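Local coordinates for protein peptidyl-prolyl cis-trans isomerase (Hirschia baltica, PDB 5EX2) that probably catalyses the cis-trans isomerisation of peptide bonds preceding proline, as other cyclophilins do, and binds a magnesium ion, at residues 106-120 with 123-135. Residues are numbered along the deposited sequence; the frame is centred on the assembly and turned at random.
With MG (magnesium ion), chain C.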
loop_
_atom_site.group_PDB
_atom_site.type_symbol
_atom_site.label_atom_id
_atom_site.label_comp_id
_atom_site.label_asym_id
_atom_site.label_seq_id
_atom_site.Cartn_x
_atom_site.Cartn_y
_atom_site.Cartn_z
ATOM N N VAL A 106 -9.318 -11.741 -9.433
ATOM C CA VAL A 106 -9.718 -12.832 -8.563
ATOM C C VAL A 106 -8.925 -12.784 -7.277
ATOM O O VAL A 106 -7.699 -12.717 -7.286
ATOM C CB VAL A 106 -9.506 -14.194 -9.246
ATOM C CG1 VAL A 106 -9.908 -15.343 -8.329
ATOM C CG2 VAL A 106 -10.284 -14.253 -10.557
ATOM N N LEU A 107 -9.633 -12.779 -6.165
ATOM C CA LEU A 107 -8.994 -12.781 -4.869
ATOM C C LEU A 107 -8.603 -14.171 -4.459
ATOM O O LEU A 107 -9.345 -15.124 -4.663
ATOM C CB LEU A 107 -9.912 -12.195 -3.812
ATOM C CG LEU A 107 -10.526 -10.839 -4.136
ATOM C CD1 LEU A 107 -11.260 -10.312 -2.914
ATOM C CD2 LEU A 107 -9.472 -9.871 -4.564
ATOM N N THR A 108 -7.425 -14.284 -3.881
ATOM C CA THR A 108 -7.010 -15.496 -3.205
ATOM C C THR A 108 -7.596 -15.448 -1.818
ATOM O O THR A 108 -7.295 -14.545 -1.031
ATOM C CB THR A 108 -5.484 -15.614 -3.138
ATOM O OG1 THR A 108 -4.959 -15.729 -4.467
ATOM C CG2 THR A 108 -5.037 -16.796 -2.283
ATOM N N VAL A 109 -8.454 -16.414 -1.534
ATOM C CA VAL A 109 -9.075 -16.521 -0.228
ATOM C C VAL A 109 -8.097 -17.113 0.770
ATOM O O VAL A 109 -7.144 -17.809 0.400
ATOM C CB VAL A 109 -10.346 -17.384 -0.293
ATOM C CG1 VAL A 109 -11.304 -16.801 -1.309
ATOM C CG2 VAL A 109 -9.999 -18.846 -0.659
ATOM N N ILE A 110 -8.352 -16.856 2.046
ATOM C CA ILE A 110 -7.510 -17.338 3.117
ATOM C C ILE A 110 -7.992 -18.700 3.601
ATOM O O ILE A 110 -7.198 -19.612 3.835
ATOM C CB ILE A 110 -7.498 -16.329 4.267
ATOM C CG1 ILE A 110 -6.847 -15.028 3.792
ATOM C CG2 ILE A 110 -6.748 -16.885 5.455
ATOM C CD1 ILE A 110 -7.203 -13.822 4.617
ATOM N N ASN A 111 -9.303 -18.826 3.750
ATOM C CA ASN A 111 -9.900 -20.095 4.114
ATOM C C ASN A 111 -10.720 -20.605 2.942
ATOM O O ASN A 111 -11.442 -19.837 2.305
ATOM C CB ASN A 111 -10.757 -19.945 5.367
ATOM C CG ASN A 111 -10.975 -21.261 6.073
ATOM O OD1 ASN A 111 -11.653 -22.146 5.553
ATOM N ND2 ASN A 111 -10.395 -21.405 7.257
ATOM N N GLU A 112 -10.584 -21.894 2.645
ATOM C CA GLU A 112 -11.273 -22.505 1.512
ATOM C C GLU A 112 -12.690 -22.947 1.862
ATOM O O GLU A 112 -13.434 -23.386 0.986
ATOM C CB GLU A 112 -10.482 -23.710 1.001
ATOM C CG GLU A 112 -9.063 -23.396 0.552
ATOM C CD GLU A 112 -9.012 -22.632 -0.756
ATOM O OE1 GLU A 112 -10.062 -22.517 -1.425
ATOM O OE2 GLU A 112 -7.912 -22.159 -1.123
ATOM N N GLU A 113 -13.070 -22.828 3.133
ATOM C CA GLU A 113 -14.402 -23.245 3.564
ATOM C C GLU A 113 -15.474 -22.383 2.907
ATOM O O GLU A 113 -15.219 -21.244 2.524
ATOM C CB GLU A 113 -14.533 -23.182 5.087
ATOM C CG GLU A 113 -14.686 -21.782 5.641
ATOM C CD GLU A 113 -14.488 -21.720 7.146
ATOM O OE1 GLU A 113 -14.380 -20.595 7.684
ATOM O OE2 GLU A 113 -14.450 -22.789 7.793
ATOM N N ASP A 114 -16.676 -22.941 2.785
ATOM C CA ASP A 114 -17.809 -22.226 2.201
ATOM C C ASP A 114 -18.037 -20.901 2.911
ATOM O O ASP A 114 -18.140 -20.855 4.138
ATOM C CB ASP A 114 -19.099 -23.048 2.289
ATOM C CG ASP A 114 -19.030 -24.362 1.530
ATOM O OD1 ASP A 114 -18.148 -24.523 0.659
ATOM O OD2 ASP A 114 -19.870 -25.246 1.815
ATOM N N GLN A 115 -18.142 -19.833 2.131
ATOM C CA GLN A 115 -18.399 -18.501 2.671
ATOM C C GLN A 115 -19.838 -18.380 3.156
ATOM O O GLN A 115 -20.740 -18.961 2.551
ATOM C CB GLN A 115 -18.132 -17.449 1.607
ATOM C CG GLN A 115 -16.668 -17.353 1.242
ATOM C CD GLN A 115 -16.416 -16.573 -0.024
ATOM O OE1 GLN A 115 -17.328 -16.289 -0.799
ATOM N NE2 GLN A 115 -15.160 -16.210 -0.237
ATOM N N THR A 116 -20.044 -17.624 4.236
ATOM C CA THR A 116 -21.388 -17.385 4.774
ATOM C C THR A 116 -21.618 -15.932 5.190
ATOM O O THR A 116 -22.633 -15.635 5.789
ATOM C CB THR A 116 -21.692 -18.266 6.006
ATOM O OG1 THR A 116 -20.740 -17.994 7.040
ATOM C CG2 THR A 116 -21.657 -19.740 5.647
ATOM N N LYS A 117 -20.687 -15.030 4.913
ATOM C CA LYS A 117 -20.837 -13.635 5.350
ATOM C C LYS A 117 -21.110 -12.694 4.183
ATOM O O LYS A 117 -21.005 -13.080 3.012
ATOM C CB LYS A 117 -19.606 -13.168 6.136
ATOM C CG LYS A 117 -19.439 -13.864 7.493
ATOM C CD LYS A 117 -18.302 -13.244 8.308
ATOM C CE LYS A 117 -18.048 -14.006 9.606
ATOM N NZ LYS A 117 -19.165 -13.851 10.591
ATOM N N SER A 118 -21.463 -11.452 4.507
ATOM C CA SER A 118 -21.778 -10.464 3.487
ATOM C C SER A 118 -20.523 -9.985 2.803
ATOM O O SER A 118 -20.569 -9.446 1.699
ATOM C CB SER A 118 -22.512 -9.273 4.087
ATOM O OG SER A 118 -23.798 -9.668 4.536
ATOM N N GLN A 119 -19.397 -10.154 3.484
ATOM C CA GLN A 119 -18.109 -9.725 2.959
ATOM C C GLN A 119 -17.066 -10.777 3.243
ATOM O O GLN A 119 -17.241 -11.605 4.117
ATOM C CB GLN A 119 -17.700 -8.383 3.580
ATOM C CG GLN A 119 -18.591 -7.248 3.137
ATOM C CD GLN A 119 -18.448 -5.962 3.916
ATOM O OE1 GLN A 119 -19.255 -5.063 3.736
ATOM N NE2 GLN A 119 -17.414 -5.849 4.755
ATOM N N TYR A 120 -15.965 -10.741 2.503
ATOM C CA TYR A 120 -14.824 -11.565 2.848
ATOM C C TYR A 120 -13.590 -10.800 2.442
ATOM O O TYR A 120 -13.683 -9.800 1.729
ATOM C CB TYR A 120 -14.889 -12.948 2.173
ATOM C CG TYR A 120 -14.691 -12.942 0.683
ATOM C CD1 TYR A 120 -15.757 -12.745 -0.190
ATOM C CD2 TYR A 120 -13.432 -13.168 0.138
ATOM C CE1 TYR A 120 -15.555 -12.751 -1.567
ATOM C CE2 TYR A 120 -13.220 -13.167 -1.228
ATOM C CZ TYR A 120 -14.274 -12.952 -2.081
ATOM O OH TYR A 120 -14.056 -12.965 -3.446
ATOM N N PHE A 123 -6.509 -11.717 -0.976
ATOM C CA PHE A 123 -5.358 -11.014 -1.531
ATOM C C PHE A 123 -5.422 -10.949 -3.038
ATOM O O PHE A 123 -5.848 -11.902 -3.704
ATOM C CB PHE A 123 -4.058 -11.702 -1.136
ATOM C CG PHE A 123 -3.789 -11.744 0.350
ATOM C CD1 PHE A 123 -3.133 -10.706 0.986
ATOM C CD2 PHE A 123 -4.171 -12.845 1.097
ATOM C CE1 PHE A 123 -2.863 -10.764 2.354
ATOM C CE2 PHE A 123 -3.905 -12.909 2.464
ATOM C CZ PHE A 123 -3.247 -11.871 3.083
ATOM N N TYR A 124 -4.935 -9.840 -3.576
ATOM C CA TYR A 124 -4.729 -9.702 -5.001
ATOM C C TYR A 124 -3.424 -8.967 -5.206
ATOM O O TYR A 124 -3.270 -7.842 -4.720
ATOM C CB TYR A 124 -5.859 -8.937 -5.674
ATOM C CG TYR A 124 -5.558 -8.588 -7.112
ATOM C CD1 TYR A 124 -5.573 -9.550 -8.104
ATOM C CD2 TYR A 124 -5.242 -7.295 -7.469
ATOM C CE1 TYR A 124 -5.284 -9.223 -9.416
ATOM C CE2 TYR A 124 -4.948 -6.954 -8.774
ATOM C CZ TYR A 124 -4.970 -7.917 -9.742
ATOM O OH TYR A 124 -4.674 -7.578 -11.049
ATOM N N ASN A 125 -2.487 -9.585 -5.910
ATOM C CA ASN A 125 -1.194 -8.961 -6.192
ATOM C C ASN A 125 -0.506 -8.482 -4.934
ATOM O O ASN A 125 0.210 -7.479 -4.939
ATOM C CB ASN A 125 -1.385 -7.803 -7.169
ATOM C CG ASN A 125 -1.308 -8.251 -8.600
ATOM O OD1 ASN A 125 -1.293 -9.443 -8.885
ATOM N ND2 ASN A 125 -1.247 -7.294 -9.512
ATOM N N GLY A 126 -0.702 -9.217 -3.851
ATOM C CA GLY A 126 -0.053 -8.905 -2.594
ATOM C C GLY A 126 -0.744 -7.820 -1.796
ATOM O O GLY A 126 -0.291 -7.479 -0.698
ATOM N N PHE A 127 -1.813 -7.250 -2.343
ATOM C CA PHE A 127 -2.595 -6.255 -1.625
ATOM C C PHE A 127 -3.730 -6.940 -0.893
ATOM O O PHE A 127 -4.368 -7.848 -1.444
ATOM C CB PHE A 127 -3.167 -5.200 -2.570
ATOM C CG PHE A 127 -2.109 -4.429 -3.338
ATOM C CD1 PHE A 127 -1.387 -3.417 -2.726
ATOM C CD2 PHE A 127 -1.823 -4.712 -4.668
ATOM C CE1 PHE A 127 -0.417 -2.701 -3.413
ATOM C CE2 PHE A 127 -0.837 -3.987 -5.349
ATOM C CZ PHE A 127 -0.155 -2.989 -4.720
ATOM N N PRO A 128 -4.015 -6.508 0.342
ATOM C CA PRO A 128 -5.182 -7.037 1.031
ATOM C C PRO A 128 -6.424 -6.411 0.422
ATOM O O PRO A 128 -6.438 -5.219 0.103
ATOM C CB PRO A 128 -4.956 -6.601 2.472
ATOM C CG PRO A 128 -4.205 -5.299 2.336
ATOM C CD PRO A 128 -3.335 -5.463 1.127
ATOM N N ILE A 129 -7.479 -7.206 0.278
ATOM C CA ILE A 129 -8.707 -6.763 -0.350
ATOM C C ILE A 129 -9.872 -7.262 0.484
ATOM O O ILE A 129 -9.832 -8.384 0.977
ATOM C CB ILE A 129 -8.850 -7.291 -1.792
ATOM C CG1 ILE A 129 -7.639 -6.912 -2.650
ATOM C CG2 ILE A 129 -10.156 -6.803 -2.423
ATOM C CD1 ILE A 129 -7.548 -5.444 -2.977
ATOM N N GLU A 130 -10.869 -6.407 0.689
ATOM C CA GLU A 130 -12.149 -6.813 1.259
ATOM C C GLU A 130 -13.215 -6.534 0.217
ATOM O O GLU A 130 -13.121 -5.595 -0.564
ATOM C CB GLU A 130 -12.449 -6.074 2.572
ATOM C CG GLU A 130 -13.717 -6.541 3.234
ATOM C CD GLU A 130 -13.890 -6.015 4.634
ATOM O OE1 GLU A 130 -13.248 -5.007 5.000
ATOM O OE2 GLU A 130 -14.678 -6.623 5.367
ATOM N N THR A 131 -14.242 -7.372 0.187
ATOM C CA THR A 131 -15.185 -7.293 -0.900
ATOM C C THR A 131 -16.569 -7.713 -0.498
ATOM O O THR A 131 -16.734 -8.541 0.379
ATOM C CB THR A 131 -14.715 -8.175 -2.065
ATOM O OG1 THR A 131 -15.521 -7.959 -3.222
ATOM C CG2 THR A 131 -14.680 -9.660 -1.700
ATOM N N ARG A 132 -17.549 -7.108 -1.161
ATOM C CA ARG A 132 -18.892 -7.658 -1.195
ATOM C C ARG A 132 -18.842 -8.956 -2.000
ATOM O O ARG A 132 -17.881 -9.229 -2.719
ATOM C CB ARG A 132 -19.870 -6.640 -1.786
ATOM C CG ARG A 132 -19.850 -5.299 -1.073
ATOM C CD ARG A 132 -20.290 -5.408 0.371
ATOM N NE ARG A 132 -21.717 -5.677 0.474
ATOM C CZ ARG A 132 -22.375 -5.797 1.623
ATOM N NH1 ARG A 132 -21.741 -5.648 2.784
ATOM N NH2 ARG A 132 -23.673 -6.037 1.611
ATOM N N GLN A 133 -19.860 -9.788 -1.850
ATOM C CA GLN A 133 -19.798 -11.119 -2.423
ATOM C C GLN A 133 -19.810 -11.115 -3.944
ATOM O O GLN A 133 -20.574 -10.394 -4.576
ATOM C CB GLN A 133 -20.965 -11.953 -1.888
ATOM C CG GLN A 133 -20.727 -12.393 -0.471
ATOM C CD GLN A 133 -19.605 -13.394 -0.330
ATOM O OE1 GLN A 133 -19.095 -13.934 -1.327
ATOM N NE2 GLN A 133 -19.223 -13.670 0.900
ATOM N N ASP A 134 -18.982 -11.978 -4.528
ATOM C CA ASP A 134 -18.821 -12.047 -5.976
ATOM C C ASP A 134 -20.118 -12.385 -6.692
ATOM O O ASP A 134 -20.324 -11.975 -7.831
ATOM C CB ASP A 134 -17.749 -13.082 -6.318
ATOM C CG ASP A 134 -16.466 -12.832 -5.567
ATOM O OD1 ASP A 134 -15.620 -12.070 -6.057
ATOM O OD2 ASP A 134 -16.313 -13.392 -4.463
ATOM N N GLU A 135 -21.005 -13.108 -6.020
ATOM C CA GLU A 135 -22.275 -13.498 -6.613
ATOM C C GLU A 135 -23.125 -12.285 -7.004
ATOM O O GLU A 135 -24.009 -12.378 -7.850
ATOM C CB GLU A 135 -23.067 -14.412 -5.650
ATOM C CG GLU A 135 -22.438 -15.808 -5.423
ATOM C CD GLU A 135 -21.262 -15.826 -4.447
ATOM O OE1 GLU A 135 -21.033 -14.828 -3.739
ATOM O OE2 GLU A 135 -20.544 -16.855 -4.378
HETATM MG MG MG C . -19.091 -16.051 -2.404
HETATM O O HOH W 1 -5.265 -13.795 -6.482
HETATM O O HOH W 2 -22.180 -9.014 -0.324
HETATM O O HOH W 3 -20.779 -16.555 -0.877
HETATM O O HOH W 4 -18.718 -18.309 -2.572
HETATM O O HOH W 5 -17.258 -15.447 -3.927
#
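Tyr120 OH donates to the syn lone pair of Asp134 OD2 at 2.5 Å, a short bond to a carboxylate whose other oxygen pairs with Arg100. The amide of Gln115 covers one face of the Tyr120 ring, its NE2 lying 3.3 Å above the centre. On the opposite face sits Thr131 CG2, 3.5 Å from the centroid in a CH-pi contact, placed there because CG2 lies between the backbone N and the carbonyl carbon while OG1, anti to the backbone N, donates to Arg132 O and also meets Ser147 and Arg100. These side chains sit on an antiparallel hairpin, strands 119-124 and 127-132 closed by a type I' turn, in a small sheet separate from the eight-stranded cyclophilin barrel; the short, weakly bonded strand 108-109 pairs, through Thr108 and Phe123, near the turn. The amide of Gln133 is held at both ends: OE1 binds the magnesium ion at 2.4 Å, and NE2 donates to Lys117 O at 2.8 Å, which fixes which way round the amide sits. Gln115 OE1 is a second ligand, the two amide planes standing 60° apart; Glu135 and three waters complete the site, so the ion ties the loop after strand 108-109 to the residues that follow strand 127-132. On the other face of the hairpin from Tyr120 and Thr131, Gln119 links two opposite charges: OE1 takes Arg132 NH1 at 2.7 Å in the guanidinium plane, and NE2 reaches Glu130 OE2 from above the carboxylate plane. An alanine here would remove both ends of this bridge and is likely to leave the Arg132 guanidinium freer to turn. On the Tyr120 and Thr131 side, Leu107 CD1 meets Ile129 CG2 and Thr131 CG2, each at 3.7 Å, crossing the isoleucine at about a right angle.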